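Long-range contacts in dTDP-4-dehydrorhamnose 3,5-epimerase (Bacillus anthracis str. Ames, PDB 3RYK), which catalyses epimerization at carbons 3 and 5 of the sugar ring of dTDP-4-dehydrorhamnose, a step in the biosynthesis of dTDP-L-rhamnose: residues Q70-T81 with T147-V158; A104-R113 with L135-C146. All blocks are in the same frame, centred on the assembly; numbering follows the deposited sequence.

Interaction 1 (Q70-T81 with T147-V158); sequences QDNVSYSAEAGT and TLVPHTIVMYKV
Ser74 and Val154 exchange two backbone hydrogen bonds near the middle of the antiparallel pair 70-76 and 152-158; Ser74 N to Val154 O is 2.7 Å at 171°. Past the strand ends the grip continues, with His151 N bonding to Ala77 O and Gly80 N to Thr147 O. Among polar side chains, Lys157 lies alongside Asp71 and its NZ forms a salt bridge to OD2 at 3.1 Å; the same NZ also pairs with Asp71 of the second subunit. Tyr75 and His151 run side by side and join through Tyr75 OH and His151 ND1, 2.8 Å apart. Thr147 OG1, placed between its backbone N and carbonyl carbon (chi1 62°), accepts from Thr81 N at 3.1 Å. Water 1 donates to Thr152 O and also bonds to Ser74 OG and to Ser76 OG, which is hydrogen-bonded to Arg83 NE as well. Carbon contacts lie on both faces of the sheet: Asn72 CB sits over one face of the Tyr156 ring, a CH-pi contact 4.1 Å from the centroid, and on the other face Val73 CG1 meets Ile153 CG2 at 3.6 Å. Gln70, Asp71, Asn72, Val73 and Tyr75 also pair antiparallel with a strand of the second subunit, so this jelly-roll-like fold's sheet crosses the dimer interface.

Interaction 2 (A104-R113 with L135-C146); sequences AIYDVIVDLR and LLVPKGFAHGFC
The Phe141 ring is sandwiched: Asp111 CA lies over one face, a CH-pi contact 3.9 Å from the centroid, and Pro138 CD covers the opposite one, while Lys139 O sits at the edge. Phe141 CE2 in turn lies over the centre of the Arg113 guanidinium, with the two planes 54° apart. That guanidinium is held by Asp111, side-on: NE goes to OD1, and NH2 to OD2 at 2.8 Å. Asp111 OD1 also takes Arg113 N from its other face, closing an Asx turn, and OD2 has further donors in Ser116 and Thr118. His143 presents its ring edge to Asp107, NE2 donating to the syn side of OD2 at 2.7 Å; with CG anti to the backbone N (chi1 166°), the ring reaches across toward the neighbouring strand. This His-carboxylate bond lies on the inner face of the jelly-roll-like barrel, where strand 104-111 runs antiparallel to 141-146. On the same face Ile109 CG2 packs on Leu135 CD2 at 3.5 Å and Val137 CG2 at 3.9 Å, linking the strand to 135-137 in the facing sheet. Along the backbone, paired bonds join Tyr106 to Cys146, Val108 to Gly144 and Val110 to Ala142, and Leu112 N reaches Gly140 O at 2.8 Å.

Overall arrangement
Interaction 2 is nested in the chain inside the loop that interaction 1 closes: 70-81 comes first, then 104-113 and 135-146, and finally 147-158. Their centres are about 14 Å apart. The strand pair of interaction 1 belongs to the seven-stranded antiparallel sheet, that of interaction 2 to the five-stranded one, and 135-137 returns to the larger sheet. Strands 141-147 and 152-158 follow each other, so the chain passes directly from one sheet to the other. The two contacts meet where Thr152 CG2 packs on Ile105 CG2 and Ser74 OG on Phe145 CZ, and Leu148 N probably hydrogen-bonds to Ala104 O. Together they join the two sheets of the jelly-roll-like fold, with interaction 1 on the side facing the second subunit.

Interaction 1 (Q70-T81 with T147-V158)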
loop_
_atom_site.group_PDB
_atom_site.type_symbol
_atom_site.label_atom_id
_atom_site.label_comp_id
_atom_site.label_asym_id
_atom_site.label_seq_id
_atom_site.Cartn_x
_atom_site.Cartn_y
_atom_site.Cartn_z
ATOM N N GLN A 70 -8.908 -2.510 5.779
ATOM C CA GLN A 70 -7.642 -2.355 6.445
ATOM C C GLN A 70 -6.482 -2.780 5.551
ATOM O O GLN A 70 -6.642 -3.655 4.697
ATOM C CB GLN A 70 -7.734 -3.197 7.713
ATOM C CG GLN A 70 -6.553 -3.283 8.564
ATOM C CD GLN A 70 -6.802 -4.206 9.724
ATOM O OE1 GLN A 70 -7.897 -4.248 10.294
ATOM N NE2 GLN A 70 -5.786 -4.947 10.087
ATOM N N ASP A 71 -5.353 -2.099 5.709
ATOM C CA ASP A 71 -4.108 -2.377 4.975
ATOM C C ASP A 71 -3.075 -2.652 6.051
ATOM O O ASP A 71 -2.885 -1.832 6.959
ATOM C CB ASP A 71 -3.564 -1.215 4.126
ATOM C CG ASP A 71 -4.477 -0.800 2.976
ATOM O OD1 ASP A 71 -5.594 -1.337 2.847
ATOM O OD2 ASP A 71 -4.055 0.103 2.198
ATOM N N ASN A 72 -2.412 -3.791 5.927
ATOM C CA ASN A 72 -1.390 -4.242 6.847
ATOM C C ASN A 72 -0.036 -4.272 6.142
ATOM O O ASN A 72 0.025 -4.562 4.947
ATOM C CB ASN A 72 -1.762 -5.660 7.308
ATOM C CG ASN A 72 -3.121 -5.712 7.996
ATOM O OD1 ASN A 72 -3.472 -4.814 8.751
ATOM N ND2 ASN A 72 -3.875 -6.789 7.755
ATOM N N VAL A 73 1.032 -3.960 6.870
ATOM C CA VAL A 73 2.399 -3.981 6.337
ATOM C C VAL A 73 3.260 -4.833 7.267
ATOM O O VAL A 73 3.366 -4.543 8.462
ATOM C CB VAL A 73 3.014 -2.570 6.177
ATOM C CG1 VAL A 73 4.475 -2.660 5.728
ATOM C CG2 VAL A 73 2.181 -1.749 5.177
ATOM N N SER A 74 3.836 -5.889 6.695
ATOM C CA SER A 74 4.705 -6.833 7.371
ATOM C C SER A 74 6.155 -6.639 6.933
ATOM O O SER A 74 6.460 -6.770 5.752
ATOM C CB SER A 74 4.250 -8.260 7.042
ATOM O OG SER A 74 5.175 -9.232 7.477
ATOM N N TYR A 75 7.027 -6.291 7.876
ATOM C CA TYR A 75 8.453 -6.114 7.615
ATOM C C TYR A 75 9.180 -7.271 8.289
ATOM O O TYR A 75 8.899 -7.585 9.472
ATOM C CB TYR A 75 9.024 -4.756 8.091
ATOM C CG TYR A 75 10.551 -4.758 8.106
ATOM C CD1 TYR A 75 11.311 -4.577 6.946
ATOM C CD2 TYR A 75 11.231 -4.966 9.294
ATOM C CE1 TYR A 75 12.730 -4.609 6.989
ATOM C CE2 TYR A 75 12.626 -4.999 9.355
ATOM C CZ TYR A 75 13.375 -4.825 8.229
ATOM O OH TYR A 75 14.752 -4.877 8.368
ATOM N N SER A 76 10.076 -7.914 7.542
ATOM C CA SER A 76 10.877 -9.040 8.026
ATOM C C SER A 76 12.344 -8.727 7.690
ATOM O O SER A 76 12.742 -8.663 6.519
ATOM C CB SER A 76 10.444 -10.350 7.387
ATOM O OG SER A 76 9.085 -10.651 7.649
ATOM N N ALA A 77 13.150 -8.511 8.718
ATOM C CA ALA A 77 14.550 -8.175 8.524
ATOM C C ALA A 77 15.414 -9.275 7.879
ATOM O O ALA A 77 16.239 -8.987 7.011
ATOM C CB ALA A 77 15.177 -7.729 9.862
ATOM N N GLU A 78 15.195 -10.526 8.265
ATOM C CA GLU A 78 15.990 -11.639 7.759
ATOM C C GLU A 78 15.287 -12.520 6.740
ATOM O O GLU A 78 14.085 -12.755 6.853
ATOM C CB GLU A 78 16.387 -12.533 8.952
ATOM C CG GLU A 78 17.608 -12.009 9.714
ATOM C CD GLU A 78 17.733 -12.519 11.149
ATOM O OE1 GLU A 78 17.389 -11.733 12.060
ATOM O OE2 GLU A 78 18.117 -13.686 11.381
ATOM N N ALA A 79 16.042 -12.988 5.741
ATOM C CA ALA A 79 15.505 -13.901 4.728
ATOM C C ALA A 79 15.148 -15.185 5.473
ATOM O O ALA A 79 15.774 -15.516 6.487
ATOM C CB ALA A 79 16.529 -14.221 3.672
ATOM N N GLY A 80 14.178 -15.935 4.964
ATOM C CA GLY A 80 13.768 -17.180 5.612
ATOM C C GLY A 80 12.859 -16.998 6.818
ATOM O O GLY A 80 12.789 -17.876 7.706
ATOM N N THR A 81 12.187 -15.858 6.883
ATOM C CA THR A 81 11.258 -15.572 7.954
ATOM C C THR A 81 9.906 -16.093 7.472
ATOM O O THR A 81 9.478 -15.800 6.353
ATOM C CB THR A 81 11.144 -14.062 8.242
ATOM O OG1 THR A 81 12.424 -13.548 8.623
ATOM C CG2 THR A 81 10.111 -13.769 9.341
ATOM N N THR A 147 10.034 -15.251 3.361
ATOM C CA THR A 147 10.796 -14.174 2.728
ATOM C C THR A 147 12.027 -14.804 2.091
ATOM O O THR A 147 12.682 -15.650 2.685
ATOM C CB THR A 147 11.125 -13.059 3.719
ATOM O OG1 THR A 147 11.944 -13.573 4.782
ATOM C CG2 THR A 147 9.820 -12.487 4.320
ATOM N N LEU A 148 12.369 -14.384 0.876
ATOM C CA LEU A 148 13.502 -14.972 0.179
ATOM C C LEU A 148 14.817 -14.195 0.258
ATOM O O LEU A 148 15.879 -14.730 -0.078
ATOM C CB LEU A 148 13.108 -15.127 -1.305
ATOM C CG LEU A 148 11.818 -15.908 -1.601
ATOM C CD1 LEU A 148 11.680 -16.005 -3.168
ATOM C CD2 LEU A 148 11.753 -17.298 -0.968
ATOM N N VAL A 149 14.752 -12.945 0.690
ATOM C CA VAL A 149 15.928 -12.089 0.805
ATOM C C VAL A 149 15.720 -11.171 1.985
ATOM O O VAL A 149 14.579 -10.961 2.386
ATOM C CB VAL A 149 16.097 -11.210 -0.461
ATOM C CG1 VAL A 149 16.438 -12.080 -1.644
ATOM C CG2 VAL A 149 14.834 -10.372 -0.709
ATOM N N PRO A 150 16.798 -10.595 2.526
ATOM C CA PRO A 150 16.619 -9.691 3.669
ATOM C C PRO A 150 15.781 -8.464 3.336
ATOM O O PRO A 150 15.602 -8.096 2.153
ATOM C CB PRO A 150 18.047 -9.230 3.998
ATOM C CG PRO A 150 18.952 -10.174 3.314
ATOM C CD PRO A 150 18.213 -10.840 2.211
ATOM N N HIS A 151 15.288 -7.838 4.391
ATOM C CA HIS A 151 14.483 -6.628 4.305
ATOM C C HIS A 151 13.310 -6.721 3.334
ATOM O O HIS A 151 13.218 -5.916 2.402
ATOM C CB HIS A 151 15.367 -5.425 3.945
ATOM C CG HIS A 151 16.533 -5.227 4.868
ATOM N ND1 HIS A 151 16.416 -4.621 6.102
ATOM C CD2 HIS A 151 17.845 -5.528 4.722
ATOM C CE1 HIS A 151 17.602 -4.574 6.684
ATOM N NE2 HIS A 151 18.488 -5.118 5.867
ATOM N N THR A 152 12.451 -7.718 3.539
ATOM C CA THR A 152 11.265 -7.919 2.721
ATOM C C THR A 152 10.067 -7.275 3.411
ATOM O O THR A 152 9.835 -7.450 4.640
ATOM C CB THR A 152 11.031 -9.405 2.378
ATOM O OG1 THR A 152 12.053 -9.841 1.468
ATOM C CG2 THR A 152 9.675 -9.647 1.733
ATOM N N ILE A 153 9.323 -6.507 2.615
ATOM C CA ILE A 153 8.129 -5.793 3.056
ATOM C C ILE A 153 6.918 -6.262 2.245
ATOM O O ILE A 153 6.882 -6.122 1.004
ATOM C CB ILE A 153 8.287 -4.270 2.874
ATOM C CG1 ILE A 153 9.531 -3.751 3.595
ATOM C CG2 ILE A 153 7.041 -3.533 3.369
ATOM C CD1 ILE A 153 9.797 -2.259 3.374
ATOM N N VAL A 154 5.934 -6.805 2.951
ATOM C CA VAL A 154 4.718 -7.306 2.354
ATOM C C VAL A 154 3.557 -6.446 2.826
ATOM O O VAL A 154 3.470 -6.060 3.998
ATOM C CB VAL A 154 4.453 -8.759 2.776
ATOM C CG1 VAL A 154 3.185 -9.283 2.127
ATOM C CG2 VAL A 154 5.633 -9.639 2.429
ATOM N N MET A 155 2.666 -6.134 1.902
ATOM C CA MET A 155 1.502 -5.337 2.206
ATOM C C MET A 155 0.292 -6.136 1.793
ATOM O O MET A 155 0.309 -6.800 0.756
ATOM C CB MET A 155 1.518 -4.025 1.419
ATOM C CG MET A 155 0.288 -3.165 1.652
ATOM S SD MET A 155 0.198 -1.706 0.603
ATOM C CE MET A 155 1.639 -0.789 1.126
ATOM N N TYR A 156 -0.756 -6.107 2.605
ATOM C CA TYR A 156 -1.959 -6.826 2.233
ATOM C C TYR A 156 -3.196 -6.216 2.843
ATOM O O TYR A 156 -3.177 -5.778 3.988
ATOM C CB TYR A 156 -1.869 -8.324 2.484
ATOM C CG TYR A 156 -1.778 -8.771 3.916
ATOM C CD1 TYR A 156 -2.910 -9.232 4.584
ATOM C CD2 TYR A 156 -0.562 -8.771 4.582
ATOM C CE1 TYR A 156 -2.829 -9.664 5.901
ATOM C CE2 TYR A 156 -0.471 -9.196 5.876
ATOM C CZ TYR A 156 -1.608 -9.645 6.525
ATOM O OH TYR A 156 -1.505 -10.063 7.826
ATOM N N LYS A 157 -4.252 -6.180 2.035
ATOM C CA LYS A 157 -5.523 -5.629 2.431
ATOM C C LYS A 157 -6.415 -6.755 2.926
ATOM O O LYS A 157 -6.240 -7.904 2.539
ATOM C CB LYS A 157 -6.209 -4.980 1.238
ATOM C CG LYS A 157 -5.451 -3.880 0.549
ATOM C CD LYS A 157 -6.209 -3.439 -0.701
ATOM C CE LYS A 157 -5.554 -2.231 -1.338
ATOM N NZ LYS A 157 -5.248 -1.117 -0.399
ATOM N N VAL A 158 -7.362 -6.417 3.793
ATOM C CA VAL A 158 -8.313 -7.393 4.327
ATOM C C VAL A 158 -9.692 -6.730 4.317
ATOM O O VAL A 158 -9.799 -5.538 4.580
ATOM C CB VAL A 158 -7.940 -7.894 5.755
ATOM C CG1 VAL A 158 -6.537 -8.505 5.757
ATOM C CG2 VAL A 158 -8.054 -6.779 6.781
HETATM O O HOH W 1 7.772 -9.381 5.682
HETATM O O HOH W 2 12.912 -10.740 4.899
#

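Interaction 2 (A104-R113 with L135-C146)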
loop_
_atom_site.group_PDB
_atom_site.type_symbol
_atom_site.label_atom_id
_atom_site.label_comp_id
_atom_site.label_asym_id
_atom_site.label_seq_id
_atom_site.Cartn_x
_atom_site.Cartn_y
_atom_site.Cartn_z
ATOM N N ALA A 104 11.175 -10.123 -1.913
ATOM C CA ALA A 104 10.408 -11.174 -2.555
ATOM C C ALA A 104 10.063 -12.246 -1.541
ATOM O O ALA A 104 10.811 -12.434 -0.579
ATOM C CB ALA A 104 11.215 -11.767 -3.691
ATOM N N ILE A 105 8.936 -12.923 -1.779
ATOM C CA ILE A 105 8.442 -13.986 -0.929
ATOM C C ILE A 105 7.880 -15.151 -1.732
ATOM O O ILE A 105 7.543 -15.009 -2.913
ATOM C CB ILE A 105 7.258 -13.467 -0.035
ATOM C CG1 ILE A 105 5.975 -13.224 -0.873
ATOM C CG2 ILE A 105 7.660 -12.247 0.741
ATOM C CD1 ILE A 105 4.825 -12.550 -0.113
ATOM N N TYR A 106 7.842 -16.303 -1.086
ATOM C CA TYR A 106 7.254 -17.531 -1.624
ATOM C C TYR A 106 6.008 -17.604 -0.778
ATOM O O TYR A 106 6.096 -17.873 0.422
ATOM C CB TYR A 106 8.161 -18.739 -1.470
ATOM C CG TYR A 106 7.510 -20.095 -1.732
ATOM C CD1 TYR A 106 7.204 -20.527 -3.015
ATOM C CD2 TYR A 106 7.275 -20.980 -0.679
ATOM C CE1 TYR A 106 6.634 -21.785 -3.234
ATOM C CE2 TYR A 106 6.717 -22.252 -0.887
ATOM C CZ TYR A 106 6.394 -22.650 -2.160
ATOM O OH TYR A 106 5.841 -23.917 -2.345
ATOM N N ASP A 107 4.859 -17.339 -1.387
ATOM C CA ASP A 107 3.587 -17.325 -0.711
ATOM C C ASP A 107 2.760 -18.571 -0.977
ATOM O O ASP A 107 2.603 -19.003 -2.125
ATOM C CB ASP A 107 2.880 -16.052 -1.151
ATOM C CG ASP A 107 1.631 -15.771 -0.372
ATOM O OD1 ASP A 107 0.687 -16.595 -0.342
ATOM O OD2 ASP A 107 1.597 -14.663 0.195
ATOM N N VAL A 108 2.205 -19.136 0.092
ATOM C CA VAL A 108 1.417 -20.337 -0.018
ATOM C C VAL A 108 -0.002 -20.109 0.481
ATOM O O VAL A 108 -0.215 -19.346 1.432
ATOM C CB VAL A 108 2.000 -21.462 0.876
ATOM C CG1 VAL A 108 1.032 -22.681 0.956
ATOM C CG2 VAL A 108 3.392 -21.876 0.404
ATOM N N ILE A 109 -0.956 -20.744 -0.190
ATOM C CA ILE A 109 -2.354 -20.661 0.207
ATOM C C ILE A 109 -2.848 -22.092 0.204
ATOM O O ILE A 109 -2.428 -22.889 -0.634
ATOM C CB ILE A 109 -3.268 -19.714 -0.658
ATOM C CG1 ILE A 109 -3.526 -20.256 -2.062
ATOM C CG2 ILE A 109 -2.687 -18.304 -0.699
ATOM C CD1 ILE A 109 -4.404 -19.341 -2.885
ATOM N N VAL A 110 -3.707 -22.415 1.173
ATOM C CA VAL A 110 -4.277 -23.749 1.317
ATOM C C VAL A 110 -5.813 -23.636 1.362
ATOM O O VAL A 110 -6.356 -22.828 2.115
ATOM C CB VAL A 110 -3.799 -24.393 2.643
ATOM C CG1 VAL A 110 -4.207 -25.876 2.668
ATOM C CG2 VAL A 110 -2.277 -24.262 2.819
ATOM N N ASP A 111 -6.507 -24.431 0.547
ATOM C CA ASP A 111 -7.979 -24.406 0.497
ATOM C C ASP A 111 -8.478 -25.252 1.682
ATOM O O ASP A 111 -8.270 -26.475 1.711
ATOM C CB ASP A 111 -8.487 -24.944 -0.860
ATOM C CG ASP A 111 -10.010 -24.834 -1.029
ATOM O OD1 ASP A 111 -10.719 -24.570 -0.033
ATOM O OD2 ASP A 111 -10.520 -25.000 -2.178
ATOM N N LEU A 112 -9.120 -24.607 2.654
ATOM C CA LEU A 112 -9.635 -25.329 3.833
ATOM C C LEU A 112 -11.160 -25.498 3.842
ATOM O O LEU A 112 -11.752 -25.826 4.870
ATOM C CB LEU A 112 -9.140 -24.671 5.127
ATOM C CG LEU A 112 -7.625 -24.687 5.353
ATOM C CD1 LEU A 112 -7.261 -24.207 6.752
ATOM C CD2 LEU A 112 -7.087 -26.068 5.123
ATOM N N ARG A 113 -11.786 -25.289 2.693
ATOM C CA ARG A 113 -13.224 -25.439 2.551
ATOM C C ARG A 113 -13.441 -26.956 2.371
ATOM O O ARG A 113 -13.134 -27.514 1.317
ATOM C CB ARG A 113 -13.689 -24.598 1.355
ATOM C CG ARG A 113 -13.416 -23.093 1.523
ATOM C CD ARG A 113 -13.678 -22.301 0.238
ATOM N NE ARG A 113 -12.824 -22.764 -0.851
ATOM C CZ ARG A 113 -12.815 -22.256 -2.083
ATOM N NH1 ARG A 113 -13.608 -21.239 -2.407
ATOM N NH2 ARG A 113 -11.994 -22.765 -2.996
ATOM N N LEU A 135 -1.824 -11.426 -4.999
ATOM C CA LEU A 135 -2.575 -12.657 -4.847
ATOM C C LEU A 135 -3.854 -12.351 -4.083
ATOM O O LEU A 135 -3.807 -11.713 -3.026
ATOM C CB LEU A 135 -1.744 -13.686 -4.088
ATOM C CG LEU A 135 -2.382 -15.053 -3.889
ATOM C CD1 LEU A 135 -2.611 -15.757 -5.219
ATOM C CD2 LEU A 135 -1.490 -15.900 -2.987
ATOM N N LEU A 136 -4.991 -12.782 -4.632
ATOM C CA LEU A 136 -6.292 -12.587 -4.023
ATOM C C LEU A 136 -6.535 -13.922 -3.321
ATOM O O LEU A 136 -6.655 -14.959 -3.975
ATOM C CB LEU A 136 -7.369 -12.285 -5.079
ATOM C CG LEU A 136 -8.795 -11.931 -4.604
ATOM C CD1 LEU A 136 -9.510 -13.084 -3.884
ATOM C CD2 LEU A 136 -8.757 -10.690 -3.736
ATOM N N VAL A 137 -6.535 -13.892 -1.984
ATOM C CA VAL A 137 -6.751 -15.074 -1.166
ATOM C C VAL A 137 -8.211 -15.031 -0.677
ATOM O O VAL A 137 -8.573 -14.182 0.151
ATOM C CB VAL A 137 -5.821 -15.108 0.061
ATOM C CG1 VAL A 137 -5.895 -16.475 0.730
ATOM C CG2 VAL A 137 -4.378 -14.804 -0.331
ATOM N N PRO A 138 -9.055 -15.947 -1.173
ATOM C CA PRO A 138 -10.437 -15.918 -0.733
ATOM C C PRO A 138 -10.639 -16.357 0.710
ATOM O O PRO A 138 -9.703 -16.827 1.362
ATOM C CB PRO A 138 -11.126 -16.960 -1.641
ATOM C CG PRO A 138 -10.142 -17.406 -2.625
ATOM C CD PRO A 138 -8.795 -17.036 -2.136
ATOM N N LYS A 139 -11.865 -16.176 1.196
ATOM C CA LYS A 139 -12.222 -16.605 2.541
ATOM C C LYS A 139 -12.214 -18.137 2.473
ATOM O O LYS A 139 -12.502 -18.705 1.421
ATOM C CB LYS A 139 -13.602 -16.076 2.942
ATOM C CG LYS A 139 -13.663 -14.574 3.101
ATOM C CD LYS A 139 -15.037 -14.116 3.499
ATOM C CE LYS A 139 -15.048 -12.635 3.800
ATOM N NZ LYS A 139 -16.368 -12.161 4.265
ATOM N N GLY A 140 -11.869 -18.806 3.579
ATOM C CA GLY A 140 -11.821 -20.267 3.606
ATOM C C GLY A 140 -10.457 -20.857 3.288
ATOM O O GLY A 140 -10.321 -22.075 3.097
ATOM N N PHE A 141 -9.454 -19.983 3.222
ATOM C CA PHE A 141 -8.066 -20.342 2.943
ATOM C C PHE A 141 -7.091 -19.952 4.045
ATOM O O PHE A 141 -7.319 -18.984 4.787
ATOM C CB PHE A 141 -7.570 -19.630 1.660
ATOM C CG PHE A 141 -8.118 -20.192 0.377
ATOM C CD1 PHE A 141 -7.303 -20.953 -0.463
ATOM C CD2 PHE A 141 -9.438 -20.001 0.021
ATOM C CE1 PHE A 141 -7.788 -21.490 -1.654
ATOM C CE2 PHE A 141 -9.940 -20.533 -1.162
ATOM C CZ PHE A 141 -9.115 -21.282 -2.000
ATOM N N ALA A 142 -6.007 -20.725 4.145
ATOM C CA ALA A 142 -4.936 -20.472 5.088
ATOM C C ALA A 142 -3.942 -19.739 4.193
ATOM O O ALA A 142 -3.849 -20.042 2.979
ATOM C CB ALA A 142 -4.337 -21.739 5.616
ATOM N N HIS A 143 -3.225 -18.785 4.771
ATOM C CA HIS A 143 -2.238 -17.976 4.061
ATOM C C HIS A 143 -0.991 -17.698 4.868
ATOM O O HIS A 143 -1.067 -17.307 6.054
ATOM C CB HIS A 143 -2.809 -16.615 3.663
ATOM C CG HIS A 143 -1.755 -15.639 3.232
ATOM N ND1 HIS A 143 -1.274 -14.644 4.056
ATOM C CD2 HIS A 143 -1.046 -15.548 2.084
ATOM C CE1 HIS A 143 -0.331 -13.966 3.428
ATOM N NE2 HIS A 143 -0.167 -14.499 2.232
ATOM N N GLY A 144 0.156 -17.862 4.212
ATOM C CA GLY A 144 1.448 -17.615 4.827
ATOM C C GLY A 144 2.506 -17.410 3.774
ATOM O O GLY A 144 2.240 -17.618 2.580
ATOM N N PHE A 145 3.692 -16.993 4.201
ATOM C CA PHE A 145 4.787 -16.776 3.263
ATOM C C PHE A 145 6.180 -16.894 3.882
ATOM O O PHE A 145 6.351 -16.818 5.115
ATOM C CB PHE A 145 4.641 -15.415 2.576
ATOM C CG PHE A 145 4.718 -14.233 3.516
ATOM C CD1 PHE A 145 5.956 -13.697 3.878
ATOM C CD2 PHE A 145 3.576 -13.629 3.988
ATOM C CE1 PHE A 145 6.042 -12.596 4.721
ATOM C CE2 PHE A 145 3.652 -12.512 4.828
ATOM C CZ PHE A 145 4.888 -12.002 5.194
ATOM N N CYS A 146 7.167 -17.082 3.010
ATOM C CA CYS A 146 8.580 -17.192 3.393
ATOM C C CYS A 146 9.330 -16.113 2.637
ATOM O O CYS A 146 9.274 -16.062 1.402
ATOM C CB CYS A 146 9.154 -18.572 3.049
ATOM S SG CYS A 146 10.865 -18.856 3.580
#